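Local coordinates for RND efflux system, outer membrane lipoprotein, NodT family (Burkholderia mallei, PDB 6U94) that probably serves as the outer membrane factor of an RND efflux system, a lipoprotein thought to let substrates pass out of the cell, at residues 196-201 with 216-221. Residues are numbered along the deposited sequence; the frame is centred on the assembly and turned at random.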
ATOM      1  N   ASP A 196      -2.795 -31.717 -18.614  1.00114.32           N
ATOM      2  CA  ASP A 196      -3.796 -32.710 -18.982  1.00118.66           C
ATOM      3  C   ASP A 196      -4.511 -32.324 -20.270  1.00116.94           C
ATOM      4  O   ASP A 196      -4.922 -33.202 -21.037  1.00121.15           O
ATOM      5  CB  ASP A 196      -4.801 -32.889 -17.845  1.00120.70           C
ATOM      6  CG  ASP A 196      -4.129 -33.153 -16.511  1.00124.10           C
ATOM      7  OD1 ASP A 196      -2.953 -33.570 -16.513  1.00127.80           O
ATOM      8  OD2 ASP A 196      -4.778 -32.947 -15.463  1.00123.05           O
ATOM      9  N   ALA A 197      -4.664 -31.023 -20.524  1.00111.59           N
ATOM     10  CA  ALA A 197      -5.223 -30.583 -21.797  1.00108.83           C
ATOM     11  C   ALA A 197      -4.284 -30.922 -22.948  1.00112.66           C
ATOM     12  O   ALA A 197      -4.728 -31.382 -24.007  1.00116.66           O
ATOM     13  CB  ALA A 197      -5.509 -29.080 -21.753  1.00101.67           C
ATOM     14  N   ALA A 198      -2.979 -30.713 -22.756  1.00111.91           N
ATOM     15  CA  ALA A 198      -2.016 -31.063 -23.795  1.00116.68           C
ATOM     16  C   ALA A 198      -1.945 -32.570 -24.009  1.00122.09           C
ATOM     17  O   ALA A 198      -1.669 -33.025 -25.126  1.00124.31           O
ATOM     18  CB  ALA A 198      -0.636 -30.508 -23.440  1.00116.16           C
ATOM     19  N   ASP A 199      -2.191 -33.358 -22.960  1.00125.71           N
ATOM     20  CA  ASP A 199      -2.211 -34.809 -23.121  1.00133.88           C
ATOM     21  C   ASP A 199      -3.424 -35.259 -23.927  1.00140.10           C
ATOM     22  O   ASP A 199      -3.325 -36.177 -24.749  1.00148.64           O
ATOM     23  CB  ASP A 199      -2.198 -35.497 -21.756  1.00133.38           C
ATOM     24  CG  ASP A 199      -0.871 -35.350 -21.039  1.00131.21           C
ATOM     25  OD1 ASP A 199       0.144 -35.074 -21.711  1.00132.36           O
ATOM     26  OD2 ASP A 199      -0.843 -35.523 -19.803  1.00128.77           O
ATOM     27  N   MET A 200      -4.577 -34.621 -23.707  1.00132.77           N
ATOM     28  CA  MET A 200      -5.790 -35.025 -24.409  1.00134.46           C
ATOM     29  C   MET A 200      -5.721 -34.670 -25.889  1.00136.81           C
ATOM     30  O   MET A 200      -6.221 -35.421 -26.735  1.00142.11           O
ATOM     31  CB  MET A 200      -7.013 -34.379 -23.758  1.00129.90           C
ATOM     32  N   ILE A 201      -5.104 -33.534 -26.220  1.00133.52           N
ATOM     33  CA  ILE A 201      -5.033 -33.102 -27.614  1.00134.26           C
ATOM     34  C   ILE A 201      -4.114 -34.017 -28.414  1.00142.30           C
ATOM     35  O   ILE A 201      -4.442 -34.420 -29.537  1.00147.49           O
ATOM     36  CB  ILE A 201      -4.580 -31.634 -27.690  1.00125.31           C
ATOM     37  CG1 ILE A 201      -5.612 -30.733 -27.017  1.00121.76           C
ATOM     38  CG2 ILE A 201      -4.362 -31.211 -29.135  1.00123.74           C
ATOM     39  CD1 ILE A 201      -5.163 -29.309 -26.888  1.00117.31           C
ATOM     40  N   HIS A 216       1.039 -26.991 -30.763  1.00109.78           N
ATOM     41  CA  HIS A 216       1.888 -25.870 -30.378  1.00107.48           C
ATOM     42  C   HIS A 216       1.149 -24.914 -29.449  1.00105.08           C
ATOM     43  O   HIS A 216       1.744 -24.369 -28.514  1.00106.50           O
ATOM     44  CB  HIS A 216       2.387 -25.132 -31.620  1.00108.05           C
ATOM     45  N   ARG A 217      -0.148 -24.705 -29.687  1.00103.75           N
ATOM     46  CA  ARG A 217      -0.935 -23.855 -28.799  1.00 97.98           C
ATOM     47  C   ARG A 217      -1.023 -24.455 -27.404  1.00 96.81           C
ATOM     48  O   ARG A 217      -0.788 -23.766 -26.404  1.00 94.20           O
ATOM     49  CB  ARG A 217      -2.336 -23.648 -29.369  1.00 98.49           C
ATOM     50  CG  ARG A 217      -2.419 -22.676 -30.521  1.00100.75           C
ATOM     51  CD  ARG A 217      -3.799 -22.740 -31.137  1.00108.44           C
ATOM     52  NE  ARG A 217      -3.920 -21.891 -32.314  1.00113.03           N
ATOM     53  CZ  ARG A 217      -4.798 -22.101 -33.289  1.00119.83           C
ATOM     54  NH1 ARG A 217      -5.624 -23.138 -33.232  1.00121.37           N
ATOM     55  NH2 ARG A 217      -4.843 -21.281 -34.325  1.00122.41           N
ATOM     56  N   ALA A 218      -1.373 -25.741 -27.318  1.00 95.64           N
ATOM     57  CA  ALA A 218      -1.472 -26.395 -26.019  1.00 95.56           C
ATOM     58  C   ALA A 218      -0.143 -26.380 -25.281  1.00 99.47           C
ATOM     59  O   ALA A 218      -0.121 -26.314 -24.046  1.00 96.66           O
ATOM     60  CB  ALA A 218      -1.966 -27.831 -26.190  1.00 95.03           C
ATOM     61  N   ASP A 219       0.971 -26.433 -26.012  1.00102.74           N
ATOM     62  CA  ASP A 219       2.278 -26.401 -25.369  1.00105.72           C
ATOM     63  C   ASP A 219       2.647 -25.003 -24.890  1.00 97.49           C
ATOM     64  O   ASP A 219       3.312 -24.870 -23.859  1.00 90.10           O
ATOM     65  CB  ASP A 219       3.352 -26.942 -26.315  1.00117.43           C
ATOM     66  CG  ASP A 219       3.497 -28.451 -26.229  1.00128.12           C
ATOM     67  OD1 ASP A 219       2.889 -29.055 -25.322  1.00130.97           O
ATOM     68  OD2 ASP A 219       4.219 -29.035 -27.067  1.00132.62           O
ATOM     69  N   THR A 220       2.232 -23.957 -25.608  1.00 97.93           N
ATOM     70  CA  THR A 220       2.490 -22.600 -25.144  1.00 99.89           C
ATOM     71  C   THR A 220       1.529 -22.162 -24.046  1.00100.98           C
ATOM     72  O   THR A 220       1.791 -21.151 -23.385  1.00101.16           O
ATOM     73  CB  THR A 220       2.431 -21.600 -26.303  1.00 97.83           C
ATOM     74  OG1 THR A 220       1.116 -21.585 -26.866  1.00 99.90           O
ATOM     75  CG2 THR A 220       3.440 -21.967 -27.381  1.00 99.63           C
ATOM     76  N   GLN A 221       0.425 -22.883 -23.842  1.00105.52           N
ATOM     77  CA  GLN A 221      -0.371 -22.684 -22.635  1.00105.42           C
ATOM     78  C   GLN A 221       0.372 -23.208 -21.414  1.00103.16           C
ATOM     79  O   GLN A 221       0.429 -22.544 -20.372  1.00102.27           O
ATOM     80  CB  GLN A 221      -1.727 -23.379 -22.768  1.00109.72           C
ATOM     81  CG  GLN A 221      -2.731 -22.667 -23.651  1.00112.15           C
ATOM     82  CD  GLN A 221      -4.043 -23.424 -23.756  1.00117.55           C
ATOM     83  OE1 GLN A 221      -4.802 -23.514 -22.791  1.00119.19           O
ATOM     84  NE2 GLN A 221      -4.312 -23.979 -24.932  1.00119.29           N
TER
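Near the tip of an antiparallel alpha-helical hairpin, Ala198 on helix 156-203 faces Ala218 on helix 211-247, the two long helices being joined by a short turn. The segment axes run at 166° to one another and approach to 9.1 Å. With methyl side chains facing each other, the backbones come close: the CA atoms of Ala198 and Ala218 are 5.2 Å apart. The methyl of Ala218 is the centre of the contact. It points at the opposite backbone, with its CB 4.0 Å from Ala198 CA, and it also meets the Ala198 methyl, CB to CB, at 4.1 Å. One turn nearer the end of helix 156-203, Ile201 reaches across with its longer branch. Its CG1 lies beside the backbone N and anti to the carbonyl carbon (chi1 -63°), and an extended chi2 of 172° carries the terminal methyl over, so that CD1 touches Ala218 CB at 3.6 Å. Ala218 is buried. The exposed Asp219 carboxylate borders the apolar patch, OD1 coming to 4.3 Å from Ala198 CB. No polar bond links the two segments. Facing away from the partner helix, Thr220 OG1 donates to Arg217 O at 2.9 Å, well off the C=O direction, and shares that carbonyl with Gln221 N. Phe424 of helix 421-454 packs against Arg217, Thr220 and Gln221, and Tyr420, in the loop just before that helix, touches Ala197 and Ile201, so the hairpin tip lies against the start of helix 421-454. Long antiparallel helices joined by a short turn, in a member of the outer membrane factor family, are consistent with a helical hairpin of the periplasmic alpha-barrel, as in TolC.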